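COPII coat assembly protein SEC16 (Saccharomyces cerevisiae, PDB 3MZK) helps start assembly of the COPII coat that forms transport vesicles at the endoplasmic reticulum and selects their cargo, and also takes part in autophagy. Local coordinates at residues 81-86 and 101-106; 23-28 and 54-59. One frame throughout, in Å; residues are numbered along the deposited sequence.

Interaction 1 of 2, residues 81-86 and 101-106; sequences TKWMET and TIWQLL
Met84 reaches from helix 77-94 to Trp103 on helix 101-111, and only the last atom of its side chain closes the distance. CB is 5.9 Å and CG 6.0 Å from Trp103 CE3, and SD at 5.7 Å from that atom is hardly nearer. CG stands beside the backbone N (chi1 -60°), and the chain then bends at both chi2 and chi3, which turns CE in to the edge of the indole. CE does the touching: it lies near the plane of the Trp103 ring, 4.0 Å from CE3. The same methyl is 3.8 Å from Trp103 O, a van der Waals approach to the backbone. Both helices belong to the α-solenoid of an ACE1-type (ancestral coatomer element) protein, where successive helices pack through apolar side chains. The closest CA atoms, of Met84 and Trp103, are 8.1 Å apart, so side chains rather than backbones fill the gap. Beside the methionine, Trp83 CZ3 meets Trp103 CZ3 at 4.3 Å, the two rings meeting obliquely. Trp83 NE1 is hydrogen-bonded to Ser65 OG. From helix 330-344, Trp335 packs edge-to-face with Trp103, and Leu334 touches Trp83.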
loop_
_atom_site.group_PDB
_atom_site.type_symbol
_atom_site.label_atom_id
_atom_site.label_comp_id
_atom_site.label_asym_id
_atom_site.label_seq_id
_atom_site.Cartn_x
_atom_site.Cartn_y
_atom_site.Cartn_z
ATOM N N THR B 81 15.663 23.808 -26.354
ATOM C CA THR B 81 15.914 22.475 -26.891
ATOM C C THR B 81 16.934 22.515 -28.023
ATOM O O THR B 81 17.794 21.641 -28.123
ATOM C CB THR B 81 14.626 21.790 -27.400
ATOM O OG1 THR B 81 13.535 22.077 -26.516
ATOM C CG2 THR B 81 14.829 20.281 -27.470
ATOM N N LYS B 82 16.831 23.531 -28.873
ATOM C CA LYS B 82 17.773 23.702 -29.972
ATOM C C LYS B 82 19.151 24.103 -29.448
ATOM O O LYS B 82 20.175 23.611 -29.925
ATOM C CB LYS B 82 17.259 24.747 -30.966
ATOM C CG LYS B 82 18.059 24.817 -32.257
ATOM C CD LYS B 82 17.752 26.088 -33.038
ATOM C CE LYS B 82 16.281 26.175 -33.423
ATOM N NZ LYS B 82 15.963 27.453 -34.124
ATOM N N TRP B 83 19.170 24.994 -28.461
ATOM C CA TRP B 83 20.423 25.457 -27.876
ATOM C C TRP B 83 21.222 24.310 -27.267
ATOM O O TRP B 83 22.446 24.275 -27.369
ATOM C CB TRP B 83 20.162 26.538 -26.827
ATOM C CG TRP B 83 21.409 27.026 -26.153
ATOM C CD1 TRP B 83 22.186 28.080 -26.531
ATOM C CD2 TRP B 83 22.022 26.473 -24.984
ATOM N NE1 TRP B 83 23.245 28.219 -25.669
ATOM C CE2 TRP B 83 23.167 27.245 -24.711
ATOM C CE3 TRP B 83 21.712 25.401 -24.141
ATOM C CZ2 TRP B 83 24.004 26.979 -23.629
ATOM C CZ3 TRP B 83 22.543 25.140 -23.069
ATOM C CH2 TRP B 83 23.677 25.926 -22.823
ATOM N N MET B 84 20.527 23.371 -26.634
ATOM C CA MET B 84 21.183 22.193 -26.070
ATOM C C MET B 84 21.794 21.317 -27.157
ATOM O O MET B 84 22.929 20.861 -27.027
ATOM C CB MET B 84 20.216 21.377 -25.208
ATOM C CG MET B 84 19.653 22.143 -24.027
ATOM S SD MET B 84 19.282 21.097 -22.606
ATOM C CE MET B 84 20.912 20.477 -22.199
ATOM N N GLU B 85 21.040 21.079 -28.225
ATOM C CA GLU B 85 21.570 20.347 -29.371
ATOM C C GLU B 85 22.877 20.987 -29.827
ATOM O O GLU B 85 23.930 20.347 -29.843
ATOM C CB GLU B 85 20.579 20.364 -30.535
ATOM C CG GLU B 85 19.372 19.458 -30.398
ATOM C CD GLU B 85 18.441 19.570 -31.598
ATOM O OE1 GLU B 85 18.728 20.390 -32.498
ATOM O OE2 GLU B 85 17.427 18.842 -31.640
ATOM N N THR B 86 22.792 22.261 -30.192
ATOM C CA THR B 86 23.942 23.004 -30.686
ATOM C C THR B 86 25.134 22.887 -29.756
ATOM O O THR B 86 26.211 22.452 -30.162
ATOM C CB THR B 86 23.608 24.490 -30.843
ATOM O OG1 THR B 86 22.440 24.635 -31.660
ATOM C CG2 THR B 86 24.771 25.227 -31.481
ATOM N N THR B 101 27.475 12.731 -20.330
ATOM C CA THR B 101 26.362 12.089 -19.644
ATOM C C THR B 101 25.331 13.093 -19.116
ATOM O O THR B 101 24.158 13.042 -19.491
ATOM C CB THR B 101 26.851 11.211 -18.474
ATOM O OG1 THR B 101 27.710 10.174 -18.969
ATOM C CG2 THR B 101 25.667 10.581 -17.739
ATOM N N ILE B 102 25.774 13.995 -18.243
ATOM C CA ILE B 102 24.885 14.979 -17.626
ATOM C C ILE B 102 24.215 15.885 -18.655
ATOM O O ILE B 102 23.019 16.167 -18.568
ATOM C CB ILE B 102 25.637 15.850 -16.601
ATOM C CG1 ILE B 102 26.064 15.004 -15.403
ATOM C CG2 ILE B 102 24.776 17.018 -16.148
ATOM C CD1 ILE B 102 27.040 15.704 -14.496
ATOM N N TRP B 103 24.997 16.353 -19.622
ATOM C CA TRP B 103 24.453 17.133 -20.722
ATOM C C TRP B 103 23.259 16.411 -21.341
ATOM O O TRP B 103 22.151 16.945 -21.404
ATOM C CB TRP B 103 25.521 17.354 -21.795
ATOM C CG TRP B 103 26.437 18.506 -21.533
ATOM C CD1 TRP B 103 27.784 18.455 -21.321
ATOM C CD2 TRP B 103 26.072 19.890 -21.464
ATOM N NE1 TRP B 103 28.281 19.721 -21.124
ATOM C CE2 TRP B 103 27.250 20.619 -21.205
ATOM C CE3 TRP B 103 24.865 20.579 -21.594
ATOM C CZ2 TRP B 103 27.253 22.004 -21.075
ATOM C CZ3 TRP B 103 24.872 21.956 -21.464
ATOM C CH2 TRP B 103 26.059 22.654 -21.209
ATOM N N GLN B 104 23.500 15.184 -21.786
ATOM C CA GLN B 104 22.509 14.418 -22.525
ATOM C C GLN B 104 21.349 13.963 -21.649
ATOM O O GLN B 104 20.216 13.833 -22.123
ATOM C CB GLN B 104 23.177 13.224 -23.208
ATOM C CG GLN B 104 24.110 13.631 -24.337
ATOM C CD GLN B 104 25.047 12.522 -24.761
ATOM O OE1 GLN B 104 25.477 11.705 -23.947
ATOM N NE2 GLN B 104 25.372 12.491 -26.046
ATOM N N LEU B 105 21.631 13.719 -20.375
ATOM C CA LEU B 105 20.593 13.326 -19.435
ATOM C C LEU B 105 19.580 14.450 -19.265
ATOM O O LEU B 105 18.370 14.228 -19.355
ATOM C CB LEU B 105 21.205 12.965 -18.088
ATOM C CG LEU B 105 20.203 12.672 -16.973
ATOM C CD1 LEU B 105 19.265 11.560 -17.394
ATOM C CD2 LEU B 105 20.925 12.314 -15.679
ATOM N N LEU B 106 20.083 15.658 -19.028
ATOM C CA LEU B 106 19.227 16.831 -18.889
ATOM C C LEU B 106 18.440 17.117 -20.168
ATOM O O LEU B 106 17.292 17.563 -20.115
ATOM C CB LEU B 106 20.050 18.050 -18.476
ATOM C CG LEU B 106 20.485 18.074 -17.007
ATOM C CD1 LEU B 106 21.472 19.197 -16.756
ATOM C CD2 LEU B 106 19.276 18.212 -16.092
#

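Interaction 2 of 2, residues 23-28 and 54-59; sequences NKVVYA and DQIIKP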
loop_
_atom_site.group_PDB
_atom_site.type_symbol
_atom_site.label_atom_id
_atom_site.label_comp_id
_atom_site.label_asym_id
_atom_site.label_seq_id
_atom_site.Cartn_x
_atom_site.Cartn_y
_atom_site.Cartn_z
ATOM N N ASN B 23 35.463 46.258 -16.574
ATOM C CA ASN B 23 35.882 45.220 -17.508
ATOM C C ASN B 23 37.248 45.505 -18.122
ATOM O O ASN B 23 37.529 45.135 -19.263
ATOM C CB ASN B 23 34.828 45.011 -18.592
ATOM C CG ASN B 23 33.490 44.580 -18.018
ATOM O OD1 ASN B 23 33.395 44.231 -16.837
ATOM N ND2 ASN B 23 32.451 44.595 -18.850
ATOM N N LYS B 24 38.092 46.167 -17.345
ATOM C CA LYS B 24 39.474 46.379 -17.724
ATOM C C LYS B 24 40.360 45.684 -16.703
ATOM O O LYS B 24 39.922 45.348 -15.606
ATOM C CB LYS B 24 39.807 47.873 -17.755
ATOM C CG LYS B 24 39.058 48.693 -18.796
ATOM C CD LYS B 24 39.633 50.103 -18.806
ATOM C CE LYS B 24 38.931 51.041 -19.772
ATOM N NZ LYS B 24 39.538 52.408 -19.684
ATOM N N VAL B 25 41.614 45.476 -17.057
ATOM C CA VAL B 25 42.558 44.903 -16.120
ATOM C C VAL B 25 43.860 45.698 -16.182
ATOM O O VAL B 25 44.180 46.288 -17.211
ATOM C CB VAL B 25 42.758 43.398 -16.423
ATOM C CG1 VAL B 25 44.220 43.007 -16.418
ATOM C CG2 VAL B 25 41.965 42.554 -15.436
ATOM N N VAL B 26 44.595 45.738 -15.077
ATOM C CA VAL B 26 45.922 46.357 -15.045
ATOM C C VAL B 26 46.919 45.320 -14.589
ATOM O O VAL B 26 46.691 44.638 -13.584
ATOM C CB VAL B 26 46.013 47.498 -14.011
ATOM C CG1 VAL B 26 47.341 48.245 -14.162
ATOM C CG2 VAL B 26 44.863 48.449 -14.169
ATOM N N TYR B 27 48.033 45.207 -15.300
ATOM C CA TYR B 27 49.101 44.333 -14.832
ATOM C C TYR B 27 50.481 44.856 -15.188
ATOM O O TYR B 27 50.631 45.723 -16.045
ATOM C CB TYR B 27 48.926 42.908 -15.360
ATOM C CG TYR B 27 49.016 42.799 -16.858
ATOM C CD1 TYR B 27 50.229 42.569 -17.486
ATOM C CD2 TYR B 27 47.891 42.937 -17.644
ATOM C CE1 TYR B 27 50.316 42.475 -18.860
ATOM C CE2 TYR B 27 47.967 42.849 -19.018
ATOM C CZ TYR B 27 49.179 42.615 -19.619
ATOM O OH TYR B 27 49.249 42.522 -20.987
ATOM N N ALA B 28 51.484 44.327 -14.501
ATOM C CA ALA B 28 52.877 44.619 -14.799
ATOM C C ALA B 28 53.664 43.344 -14.581
ATOM O O ALA B 28 53.500 42.664 -13.570
ATOM C CB ALA B 28 53.403 45.733 -13.910
ATOM N N ASP B 54 38.889 40.582 -21.645
ATOM C CA ASP B 54 38.836 39.451 -22.577
ATOM C C ASP B 54 40.100 39.167 -23.408
ATOM O O ASP B 54 40.124 38.202 -24.170
ATOM C CB ASP B 54 37.616 39.555 -23.497
ATOM C CG ASP B 54 37.598 40.836 -24.300
ATOM O OD1 ASP B 54 38.680 41.420 -24.535
ATOM O OD2 ASP B 54 36.491 41.254 -24.706
ATOM N N GLN B 55 41.135 39.994 -23.273
ATOM C CA GLN B 55 42.432 39.673 -23.871
ATOM C C GLN B 55 43.209 38.809 -22.887
ATOM O O GLN B 55 44.393 38.535 -23.073
ATOM C CB GLN B 55 43.241 40.934 -24.176
ATOM C CG GLN B 55 42.445 42.090 -24.743
ATOM C CD GLN B 55 42.042 41.877 -26.183
ATOM O OE1 GLN B 55 42.202 40.788 -26.729
ATOM N NE2 GLN B 55 41.516 42.924 -26.812
ATOM N N ILE B 56 42.527 38.396 -21.825
ATOM C CA ILE B 56 43.147 37.626 -20.758
ATOM C C ILE B 56 42.234 36.472 -20.362
ATOM O O ILE B 56 42.679 35.343 -20.145
ATOM C CB ILE B 56 43.416 38.518 -19.539
ATOM C CG1 ILE B 56 44.368 39.649 -19.928
ATOM C CG2 ILE B 56 43.984 37.706 -18.391
ATOM C CD1 ILE B 56 44.759 40.535 -18.779
ATOM N N ILE B 57 40.947 36.777 -20.270
ATOM C CA ILE B 57 39.929 35.769 -20.035
ATOM C C ILE B 57 39.168 35.525 -21.332
ATOM O O ILE B 57 38.302 36.316 -21.707
ATOM C CB ILE B 57 38.946 36.211 -18.930
ATOM C CG1 ILE B 57 39.571 36.013 -17.544
ATOM C CG2 ILE B 57 37.633 35.451 -19.029
ATOM C CD1 ILE B 57 38.602 36.265 -16.392
ATOM N N LYS B 58 39.516 34.443 -22.024
ATOM C CA LYS B 58 38.818 34.059 -23.243
ATOM C C LYS B 58 37.372 33.734 -22.905
ATOM O O LYS B 58 37.103 32.747 -22.221
ATOM C CB LYS B 58 39.494 32.849 -23.892
ATOM N N PRO B 59 36.435 34.575 -23.371
ATOM C CA PRO B 59 35.004 34.418 -23.079
ATOM C C PRO B 59 34.417 33.122 -23.651
ATOM O O PRO B 59 35.021 32.506 -24.534
ATOM C CB PRO B 59 34.370 35.635 -23.767
ATOM C CG PRO B 59 35.492 36.612 -23.946
ATOM C CD PRO B 59 36.706 35.774 -24.181
#
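Ile56 and Val25 supply the nearest apolar approach between residues 54-59 and 23-28: the two side chains extend toward each other and meet tip to tip, CD1 of Ile56 lying 3.5 Å from CG1 of Val25. With CG1 beside the backbone N and an extended chi2 (-177°), the isoleucine carries this terminal methyl well out from the loop. Val25 and Tyr27, two residues apart on strand 24-28, both direct CB toward the loop, which places them on one face of the sheet.

The aromatic part of the contact uses the same methyl. Ile56 CD1 is 4.0 Å from Tyr27 CE2 and 4.1 Å from Tyr27 CD2, approaching the ring obliquely as the two side chains run alongside each other with opposite headings. Val25 CG1 lies in the plane of the Tyr27 ring at its edge, 3.9 Å from CD2, so valine and tyrosine form one continuous apolar surface for the isoleucine.

No polar bond links the two segments; the strand's backbone hydrogen bonds go to its sheet neighbours. They join Val25 to Thr51 and Val26 to His18, making 24-28 the middle strand of an antiparallel three-stranded sheet. Another protein chain packs against Val26, Tyr27 and Ile56, and its backbone is hydrogen-bonded to Lys24 NZ; this is consistent with the extra blade that ACE1 proteins add to a Sec13-type propeller.

The segments bury 100 Å² in all, and their close atomic contacts run through Ile56 CD1. Resting on van der Waals contact and burial, such chemistry sets position without directional constraint, while the neighbouring strand pairing already holds the loop near.

Interaction 1 lies in the helical core, its centre 15 Å from the centre of the chain; interaction 2 is peripheral, 35 Å out, where another protein chain packs against Tyr27 and Ile56. Their own centres are 31 Å apart, with nearest atoms about 12 Å apart and without contact. They share no element: one joins two helices of the solenoid, the other a strand and the loop that leaves the small sheet. Both are buried apolar contacts made largely through a terminal methyl, CE of Met84 or CD1 of Ile56. Only interaction 2 has a partly exposed member, Ile56, while 81-86 with 101-106 adds a pair of indoles and buries more surface (165 against 100 Å²).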